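Local coordinates for protein exoglucanase A (Cellulomonas fimi, PDB 7CBD) that hydrolyses the 1,4-beta-glucosidic linkages of cellulose, releasing cellobiose with inversion of anomeric configuration, through its family 6 catalytic domain, at residues Gly332-Pro337 against Arg384-Cys389; Ala340-Phe345 against Glu418-Leu423; Gly368-Ala373 against Pro407-Ala412. All blocks are in the same frame, centred on the assembly; numbering follows the deposited sequence. Where two conformers were deposited one is given.

In the fold
All three contacts join parts of the later third of the catalytic domain, two of them loop to loop and one loop to helix, and they differ in chemistry. Interaction 1 is mostly buried and joins two loops through a disulfide, a tryptophan and bridging waters. Interaction 2, also buried, packs the chain ahead of strand 347-348 on helix 417-425, with aliphatic side chains and one backbone hydrogen bond. Interaction 3 is only partly buried and is largely a matter of backbone carbonyls and one serine. Interactions 1 and 3 lie about 9 Å apart between centres and share the loop that follows strand 358-362, which carries the predicted active-site Asp371. Asn336 of interaction 1 reaches both neighbours, through Asp371 and Gln419.

Interaction 1: Gly332-Pro337 against Arg384-Cys389; sequences GAWCNP and RFDRMC
Met388 O is joined to Cys335 N by a water that donates to the carbonyl at 2.8 Å from Met388 O and accepts from the Cys335 amide. No direct hydrogen bond links the two segments, so water does the polar work: a second molecule is linked weakly to Trp334 NE1 and to Asp386 OD2, to which it donates, and a third sits between Asn336 ND2 and Cys389 O.

The covalent link is the disulfide, Cys335 SG to Cys389 SG at 2.0 Å with a torsion of 97° about the S-S bond. Cys335 holds its sulfur anti to its own N (chi1 -169°), which sends it across to the 3-10 turn 387-389. Trp334 lies next to this bridge. Its CH2 comes within 3.9 Å of Cys389 SG, an oblique sulfur-aromatic contact, and Met388 CB meets the pyrrole part of the indole obliquely, 3.6 Å from Trp334 NE1. At the ring edge, in its plane, Asp386 OD2 approaches Trp334 CZ2 to 3.5 Å, the carboxylate turned 75° from the indole. The other oxygen, Asp386 OD1, accepts from Met388 N at 2.9 Å on its anti side, forming an Asx turn that fixes the carboxylate at the start of the 3-10 turn. Met388 bends at chi2 and chi3 and brings CE to 3.7 Å from Gly332 O.

The loop holding Cys335 also gives Asn336 N to OD2 of Asp371, a predicted catalytic residue. A covalent bond backed by water bridges therefore fixes two loops to each other right beside the probable catalytic centre.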
loop_
_atom_site.group_PDB
_atom_site.type_symbol
_atom_site.label_atom_id
_atom_site.label_comp_id
_atom_site.label_asym_id
_atom_site.label_seq_id
_atom_site.Cartn_x
_atom_site.Cartn_y
_atom_site.Cartn_z
ATOM N N GLY A 332 -4.928 -0.802 13.984
ATOM C CA GLY A 332 -6.027 -0.559 13.070
ATOM C C GLY A 332 -6.119 0.859 12.558
ATOM O O GLY A 332 -7.043 1.183 11.804
ATOM N N ALA A 333 -5.190 1.729 12.958
ATOM C CA ALA A 333 -5.243 3.143 12.591
ATOM C C ALA A 333 -4.657 3.296 11.193
ATOM O O ALA A 333 -3.435 3.365 11.008
ATOM C CB ALA A 333 -4.515 3.993 13.625
ATOM N N TRP A 334 -5.535 3.346 10.197
ATOM C CA TRP A 334 -5.109 3.353 8.804
ATOM C C TRP A 334 -5.043 4.744 8.200
ATOM O O TRP A 334 -4.408 4.910 7.154
ATOM C CB TRP A 334 -6.028 2.476 7.933
ATOM C CG TRP A 334 -7.449 2.961 7.882
ATOM C CD1 TRP A 334 -8.489 2.526 8.652
ATOM C CD2 TRP A 334 -7.983 3.984 7.024
ATOM N NE1 TRP A 334 -9.635 3.211 8.326
ATOM C CE2 TRP A 334 -9.352 4.108 7.329
ATOM C CE3 TRP A 334 -7.440 4.789 6.016
ATOM C CZ2 TRP A 334 -10.185 5.016 6.673
ATOM C CZ3 TRP A 334 -8.264 5.698 5.371
ATOM C CH2 TRP A 334 -9.625 5.797 5.698
ATOM N N CYS A 335 -5.673 5.748 8.811
ATOM C CA CYS A 335 -5.825 7.045 8.163
ATOM C C CYS A 335 -4.849 8.067 8.740
ATOM O O CYS A 335 -5.033 8.553 9.865
ATOM C CB CYS A 335 -7.258 7.564 8.221
ATOM S SG CYS A 335 -7.394 8.996 7.137
ATOM N N ASN A 336 -3.837 8.421 7.943
ATOM C CA ASN A 336 -2.858 9.448 8.284
ATOM C C ASN A 336 -2.367 9.349 9.729
ATOM O O ASN A 336 -2.356 10.365 10.437
ATOM C CB ASN A 336 -3.465 10.839 8.077
ATOM C CG ASN A 336 -3.957 11.072 6.660
ATOM O OD1 ASN A 336 -3.300 10.699 5.684
ATOM N ND2 ASN A 336 -5.120 11.710 6.539
ATOM N N PRO A 337 -1.945 8.182 10.213
ATOM C CA PRO A 337 -1.494 8.111 11.609
ATOM C C PRO A 337 -0.312 9.033 11.861
ATOM O O PRO A 337 0.633 9.099 11.074
ATOM C CB PRO A 337 -1.092 6.644 11.779
ATOM C CG PRO A 337 -0.758 6.187 10.397
ATOM C CD PRO A 337 -1.737 6.903 9.512
ATOM N N ARG A 384 -16.534 11.914 0.843
ATOM C CA ARG A 384 -17.233 11.889 2.118
ATOM C C ARG A 384 -16.252 11.724 3.270
ATOM O O ARG A 384 -15.129 11.237 3.101
ATOM C CB ARG A 384 -18.252 10.751 2.137
ATOM C CG ARG A 384 -19.140 10.744 0.917
ATOM C CD ARG A 384 -19.935 12.034 0.849
ATOM N NE ARG A 384 -20.830 12.154 1.992
ATOM C CZ ARG A 384 -21.998 11.525 2.094
ATOM N NH1 ARG A 384 -22.419 10.736 1.115
ATOM N NH2 ARG A 384 -22.746 11.686 3.175
ATOM N N PHE A 385 -16.710 12.124 4.452
ATOM C CA PHE A 385 -15.874 12.208 5.643
ATOM C C PHE A 385 -15.878 10.878 6.387
ATOM O O PHE A 385 -16.943 10.335 6.693
ATOM C CB PHE A 385 -16.429 13.302 6.556
ATOM C CG PHE A 385 -15.663 13.488 7.842
ATOM C CD1 PHE A 385 -14.280 13.489 7.856
ATOM C CD2 PHE A 385 -16.340 13.700 9.037
ATOM C CE1 PHE A 385 -13.586 13.677 9.042
ATOM C CE2 PHE A 385 -15.650 13.894 10.223
ATOM C CZ PHE A 385 -14.274 13.884 10.225
ATOM N N ASP A 386 -14.689 10.363 6.686
ATOM C CA ASP A 386 -14.523 9.135 7.455
ATOM C C ASP A 386 -13.880 9.497 8.786
ATOM O O ASP A 386 -12.766 10.027 8.813
ATOM C CB ASP A 386 -13.634 8.151 6.693
ATOM C CG ASP A 386 -13.650 6.743 7.286
ATOM O OD1 ASP A 386 -13.704 6.581 8.525
ATOM O OD2 ASP A 386 -13.602 5.784 6.494
ATOM N N ARG A 387 -14.573 9.197 9.884
ATOM C CA ARG A 387 -14.071 9.578 11.198
ATOM C C ARG A 387 -12.801 8.838 11.595
ATOM O O ARG A 387 -12.144 9.253 12.555
ATOM C CB ARG A 387 -15.164 9.436 12.256
ATOM C CG ARG A 387 -16.303 10.418 12.067
ATOM C CD ARG A 387 -17.035 10.701 13.363
ATOM N NE ARG A 387 -16.236 11.537 14.256
ATOM C CZ ARG A 387 -16.511 11.756 15.539
ATOM N NH1 ARG A 387 -15.714 12.530 16.259
ATOM N NH2 ARG A 387 -17.572 11.190 16.102
ATOM N N MET A 388 -12.412 7.785 10.874
ATOM C CA MET A 388 -11.100 7.201 11.141
ATOM C C MET A 388 -9.963 8.164 10.814
ATOM O O MET A 388 -8.830 7.949 11.264
ATOM C CB MET A 388 -10.944 5.876 10.405
ATOM C CG MET A 388 -11.815 4.776 11.001
ATOM S SD MET A 388 -11.360 4.361 12.697
ATOM C CE MET A 388 -9.840 3.454 12.430
ATOM N N CYS A 389 -10.246 9.224 10.057
ATOM C CA CYS A 389 -9.291 10.278 9.740
ATOM C C CYS A 389 -9.414 11.465 10.683
ATOM O O CYS A 389 -8.708 12.464 10.506
ATOM C CB CYS A 389 -9.526 10.753 8.305
ATOM S SG CYS A 389 -9.381 9.458 7.077
HETATM O O HOH W 1 -12.605 3.345 7.855
HETATM O O HOH W 2 -7.114 5.744 11.414
HETATM O O HOH W 3 -6.190 12.620 9.133
#

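Interaction 2: Ala340-Phe345 against Glu418-Leu423; sequences AGIGRF and EQFVTL
Leu423 forms the apolar centre, filling the angle between Ala340 and Ile342. Its CD2 methyl meets Ala340 CB at 4.1 Å, while Leu423 CB lies 3.9 Å from Ile342 CG1. The Leu423 and Ile342 side chains cross at about a right angle. Ile342 keeps CG1 anti to its carbonyl carbon (chi1 -72°), and the extended end of that branch carries CD1 to the Phe420 ring, 4.4 Å from Phe420 CE1 at an oblique approach. Beyond this point Phe420 packs against helices 19-30 and 36-45, so the helix is flanked by other parts of the domain as well as by this loop.

Moving outward, on the helix side, the Ala340 carbonyl oxygen meets carbon. Leu423 CD2 is 3.4 Å from Ala340 O, Thr422 CG2 touches the same oxygen at 3.7 Å, and Leu423 CA points its hydrogen at it.

The polar edge is a single backbone bond. Ile342 N donates to Leu423 O at 2.9 Å and nearly straight. Gly341 CA passes 3.5 Å from Leu423 O. This is loop-on-helix packing in the distorted alpha/beta barrel of glycoside hydrolase family 6, where helix 417-425 closes against the segment leading into the short strand 347-348, which pairs antiparallel with strand 358-362.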
loop_
_atom_site.group_PDB
_atom_site.type_symbol
_atom_site.label_atom_id
_atom_site.label_comp_id
_atom_site.label_asym_id
_atom_site.label_seq_id
_atom_site.Cartn_x
_atom_site.Cartn_y
_atom_site.Cartn_z
ATOM N N ALA A 340 4.303 8.701 11.304
ATOM C CA ALA A 340 4.818 7.715 10.362
ATOM C C ALA A 340 5.967 8.298 9.540
ATOM O O ALA A 340 6.031 9.507 9.284
ATOM C CB ALA A 340 3.697 7.263 9.429
ATOM N N GLY A 341 6.886 7.415 9.136
ATOM C CA GLY A 341 8.011 7.803 8.314
ATOM C C GLY A 341 8.153 6.896 7.105
ATOM O O GLY A 341 7.675 5.763 7.086
ATOM N N ILE A 342 8.830 7.427 6.084
ATOM C CA ILE A 342 9.128 6.656 4.882
ATOM C C ILE A 342 9.980 5.443 5.242
ATOM O O ILE A 342 10.829 5.501 6.141
ATOM C CB ILE A 342 9.819 7.575 3.858
ATOM C CG1 ILE A 342 8.803 8.570 3.288
ATOM C CG2 ILE A 342 10.486 6.790 2.748
ATOM C CD1 ILE A 342 9.409 9.681 2.448
ATOM N N GLY A 343 9.743 4.332 4.555
ATOM C CA GLY A 343 10.485 3.100 4.768
ATOM C C GLY A 343 11.561 2.857 3.727
ATOM O O GLY A 343 12.105 3.791 3.124
ATOM N N ARG A 344 11.878 1.580 3.515
ATOM C CA ARG A 344 12.910 1.203 2.559
ATOM C C ARG A 344 12.567 1.693 1.158
ATOM O O ARG A 344 11.415 1.621 0.716
ATOM C CB ARG A 344 13.047 -0.320 2.536
ATOM C CG ARG A 344 13.732 -0.901 3.759
ATOM C CD ARG A 344 15.239 -0.892 3.594
ATOM N NE ARG A 344 15.692 -1.770 2.515
ATOM C CZ ARG A 344 16.001 -3.059 2.667
ATOM N NH1 ARG A 344 15.901 -3.637 3.858
ATOM N NH2 ARG A 344 16.418 -3.773 1.624
ATOM N N PHE A 345 13.576 2.180 0.448
ATOM C CA PHE A 345 13.367 2.580 -0.929
ATOM C C PHE A 345 13.002 1.358 -1.775
ATOM O O PHE A 345 13.416 0.229 -1.477
ATOM C CB PHE A 345 14.634 3.226 -1.487
ATOM C CG PHE A 345 14.810 4.677 -1.101
ATOM C CD1 PHE A 345 14.114 5.238 -0.033
ATOM C CD2 PHE A 345 15.686 5.481 -1.815
ATOM C CE1 PHE A 345 14.291 6.584 0.306
ATOM C CE2 PHE A 345 15.858 6.808 -1.485
ATOM C CZ PHE A 345 15.167 7.364 -0.426
ATOM N N GLU A 418 2.278 18.915 5.931
ATOM C CA GLU A 418 2.875 18.582 7.221
ATOM C C GLU A 418 3.220 17.106 7.296
ATOM O O GLU A 418 4.263 16.729 7.847
ATOM C CB GLU A 418 1.909 18.940 8.350
ATOM C CG GLU A 418 1.529 20.402 8.402
ATOM C CD GLU A 418 0.163 20.661 7.819
ATOM O OE1 GLU A 418 -0.108 20.161 6.704
ATOM O OE2 GLU A 418 -0.633 21.358 8.485
ATOM N N GLN A 419 2.346 16.260 6.752
ATOM C CA GLN A 419 2.586 14.828 6.779
ATOM C C GLN A 419 3.839 14.470 5.992
ATOM O O GLN A 419 4.640 13.644 6.442
ATOM C CB GLN A 419 1.376 14.097 6.218
ATOM C CG GLN A 419 1.522 12.592 6.228
ATOM C CD GLN A 419 0.367 11.918 5.532
ATOM O OE1 GLN A 419 0.133 12.151 4.348
ATOM N NE2 GLN A 419 -0.383 11.096 6.269
ATOM N N PHE A 420 4.043 15.093 4.828
ATOM C CA PHE A 420 5.247 14.788 4.063
ATOM C C PHE A 420 6.503 15.219 4.808
ATOM O O PHE A 420 7.512 14.510 4.780
ATOM C CB PHE A 420 5.208 15.407 2.671
ATOM C CG PHE A 420 6.324 14.933 1.778
ATOM C CD1 PHE A 420 6.407 13.599 1.391
ATOM C CD2 PHE A 420 7.298 15.807 1.334
ATOM C CE1 PHE A 420 7.424 13.157 0.576
ATOM C CE2 PHE A 420 8.323 15.363 0.511
ATOM C CZ PHE A 420 8.383 14.041 0.132
ATOM N N VAL A 421 6.463 16.374 5.478
ATOM C CA VAL A 421 7.600 16.792 6.296
ATOM C C VAL A 421 7.934 15.713 7.321
ATOM O O VAL A 421 9.092 15.299 7.464
ATOM C CB VAL A 421 7.305 18.148 6.958
ATOM C CG1 VAL A 421 8.305 18.444 8.068
ATOM C CG2 VAL A 421 7.316 19.251 5.920
ATOM N N THR A 422 6.915 15.235 8.042
ATOM C CA THR A 422 7.132 14.199 9.049
ATOM C C THR A 422 7.609 12.899 8.416
ATOM O O THR A 422 8.516 12.242 8.943
ATOM C CB THR A 422 5.838 13.978 9.828
ATOM O OG1 THR A 422 5.519 15.176 10.539
ATOM C CG2 THR A 422 5.976 12.827 10.817
ATOM N N LEU A 423 7.013 12.515 7.278
ATOM C CA LEU A 423 7.401 11.276 6.608
ATOM C C LEU A 423 8.881 11.278 6.256
ATOM O O LEU A 423 9.559 10.251 6.388
ATOM C CB LEU A 423 6.573 11.077 5.342
ATOM C CG LEU A 423 5.154 10.553 5.544
ATOM C CD1 LEU A 423 4.382 10.661 4.240
ATOM C CD2 LEU A 423 5.173 9.114 6.043
#

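Interaction 3: Gly368-Ala373 against Pro407-Ala412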
loop_
_atom_site.group_PDB
_atom_site.type_symbol
_atom_site.label_atom_id
_atom_site.label_comp_id
_atom_site.label_asym_id
_atom_site.label_seq_id
_atom_site.Cartn_x
_atom_site.Cartn_y
_atom_site.Cartn_z
ATOM N N GLY A 368 3.332 11.478 0.802
ATOM C CA GLY A 368 2.861 12.838 0.699
ATOM C C GLY A 368 1.394 12.970 0.349
ATOM O O GLY A 368 0.796 14.017 0.624
ATOM N N GLU A 369 0.792 11.936 -0.243
ATOM C CA GLU A 369 -0.629 11.974 -0.552
ATOM C C GLU A 369 -1.441 11.568 0.673
ATOM O O GLU A 369 -1.152 10.554 1.316
ATOM C CB GLU A 369 -0.930 11.049 -1.732
ATOM C CG GLU A 369 -0.336 11.584 -3.027
ATOM C CD GLU A 369 -0.681 10.778 -4.260
ATOM O OE1 GLU A 369 -1.461 9.809 -4.174
ATOM O OE2 GLU A 369 -0.162 11.141 -5.329
ATOM N N SER A 370 -2.470 12.354 0.979
ATOM C CA SER A 370 -3.311 12.102 2.137
ATOM C C SER A 370 -4.098 10.802 1.980
ATOM O O SER A 370 -4.415 10.363 0.865
ATOM C CB SER A 370 -4.300 13.253 2.291
ATOM O OG SER A 370 -5.157 13.043 3.395
ATOM N N ASP A 371 -4.429 10.191 3.118
ATOM C CA ASP A 371 -5.325 9.041 3.151
ATOM C C ASP A 371 -6.792 9.440 3.200
ATOM O O ASP A 371 -7.662 8.586 2.997
ATOM C CB ASP A 371 -5.042 8.157 4.370
ATOM C CG ASP A 371 -3.640 7.585 4.364
ATOM O OD1 ASP A 371 -3.108 7.325 3.266
ATOM O OD2 ASP A 371 -3.084 7.381 5.459
ATOM N N GLY A 372 -7.087 10.701 3.464
ATOM C CA GLY A 372 -8.450 11.154 3.635
ATOM C C GLY A 372 -8.477 12.409 4.467
ATOM O O GLY A 372 -7.551 12.711 5.219
ATOM N N ALA A 373 -9.556 13.165 4.316
ATOM C CA ALA A 373 -9.670 14.445 4.997
ATOM C C ALA A 373 -10.011 14.246 6.469
ATOM O O ALA A 373 -10.735 13.322 6.845
ATOM C CB ALA A 373 -10.733 15.319 4.329
ATOM N N PRO A 407 -3.923 16.000 11.987
ATOM C CA PRO A 407 -4.922 17.037 11.703
ATOM C C PRO A 407 -4.598 17.790 10.424
ATOM O O PRO A 407 -3.501 17.706 9.870
ATOM C CB PRO A 407 -4.826 17.983 12.906
ATOM C CG PRO A 407 -4.110 17.226 13.951
ATOM C CD PRO A 407 -3.188 16.284 13.229
ATOM N N ASN A 408 -5.584 18.570 9.979
ATOM C CA ASN A 408 -5.446 19.425 8.798
ATOM C C ASN A 408 -5.146 18.625 7.534
ATOM O O ASN A 408 -4.380 19.057 6.672
ATOM C CB ASN A 408 -4.438 20.554 9.024
ATOM C CG ASN A 408 -4.917 21.540 10.056
ATOM O OD1 ASN A 408 -6.037 22.041 9.963
ATOM N ND2 ASN A 408 -4.084 21.820 11.054
ATOM N N ALA A 409 -5.775 17.451 7.415
ATOM C CA ALA A 409 -5.539 16.552 6.287
ATOM C C ALA A 409 -6.483 16.879 5.136
ATOM O O ALA A 409 -7.689 17.033 5.361
ATOM C CB ALA A 409 -5.776 15.113 6.711
ATOM N N PRO A 410 -5.990 16.946 3.903
ATOM C CA PRO A 410 -6.866 17.153 2.745
ATOM C C PRO A 410 -7.459 15.824 2.276
ATOM O O PRO A 410 -7.213 14.768 2.853
ATOM C CB PRO A 410 -5.902 17.718 1.702
ATOM C CG PRO A 410 -4.614 17.030 1.993
ATOM C CD PRO A 410 -4.570 16.864 3.509
ATOM N N LEU A 411 -8.249 15.898 1.203
ATOM C CA LEU A 411 -8.881 14.711 0.641
ATOM C C LEU A 411 -7.827 13.698 0.210
ATOM O O LEU A 411 -6.675 14.039 -0.072
ATOM C CB LEU A 411 -9.707 15.075 -0.592
ATOM C CG LEU A 411 -10.920 15.993 -0.436
ATOM C CD1 LEU A 411 -11.566 16.244 -1.796
ATOM C CD2 LEU A 411 -11.930 15.405 0.543
ATOM N N ALA A 412 -8.236 12.432 0.161
ATOM C CA ALA A 412 -7.341 11.371 -0.280
ATOM C C ALA A 412 -6.715 11.723 -1.623
ATOM O O ALA A 412 -7.398 12.189 -2.538
ATOM C CB ALA A 412 -8.125 10.066 -0.399
#
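Ser370 turns its CB toward the 407-412 segment, and its OG reaches Pro410 O; Asp371 next to it turns its CB away from that segment, so the loop 368-373 puts one residue into the contact and the next, itself a predicted active-site residue, away from it. With chi1 at 179°, Ser370 OG stands anti to its N, donating to Pro410 O at 2.7 Å from 34° off the carbonyl plane. Ser370 OG also accepts from Gly372 N at 3.0 Å, closing an ST turn. Ser370 CB meanwhile lies against the proline ring, 3.8 Å from Pro410 CG.

Beyond the turn, Ala409 CB faces the 368-373 segment and reaches Gly372 O at 3.3 Å, while Ala373 CB meets Leu411 CD2 at 4.0 Å. Backbone CH groups fill in: Ala412 CA lies 3.3 Å from Ser370 O, and Ala373 CA is equally near Ala409 O.

With an alanine at Ser370, Pro410 O would probably lose its hydroxyl donor and Gly372 N its acceptor, leaving the turn less firmly set.

Asp371 makes a salt bridge to Arg298. An ST turn held by a neighbouring loop thus shapes the chain at the probable catalytic site of this family 6 domain.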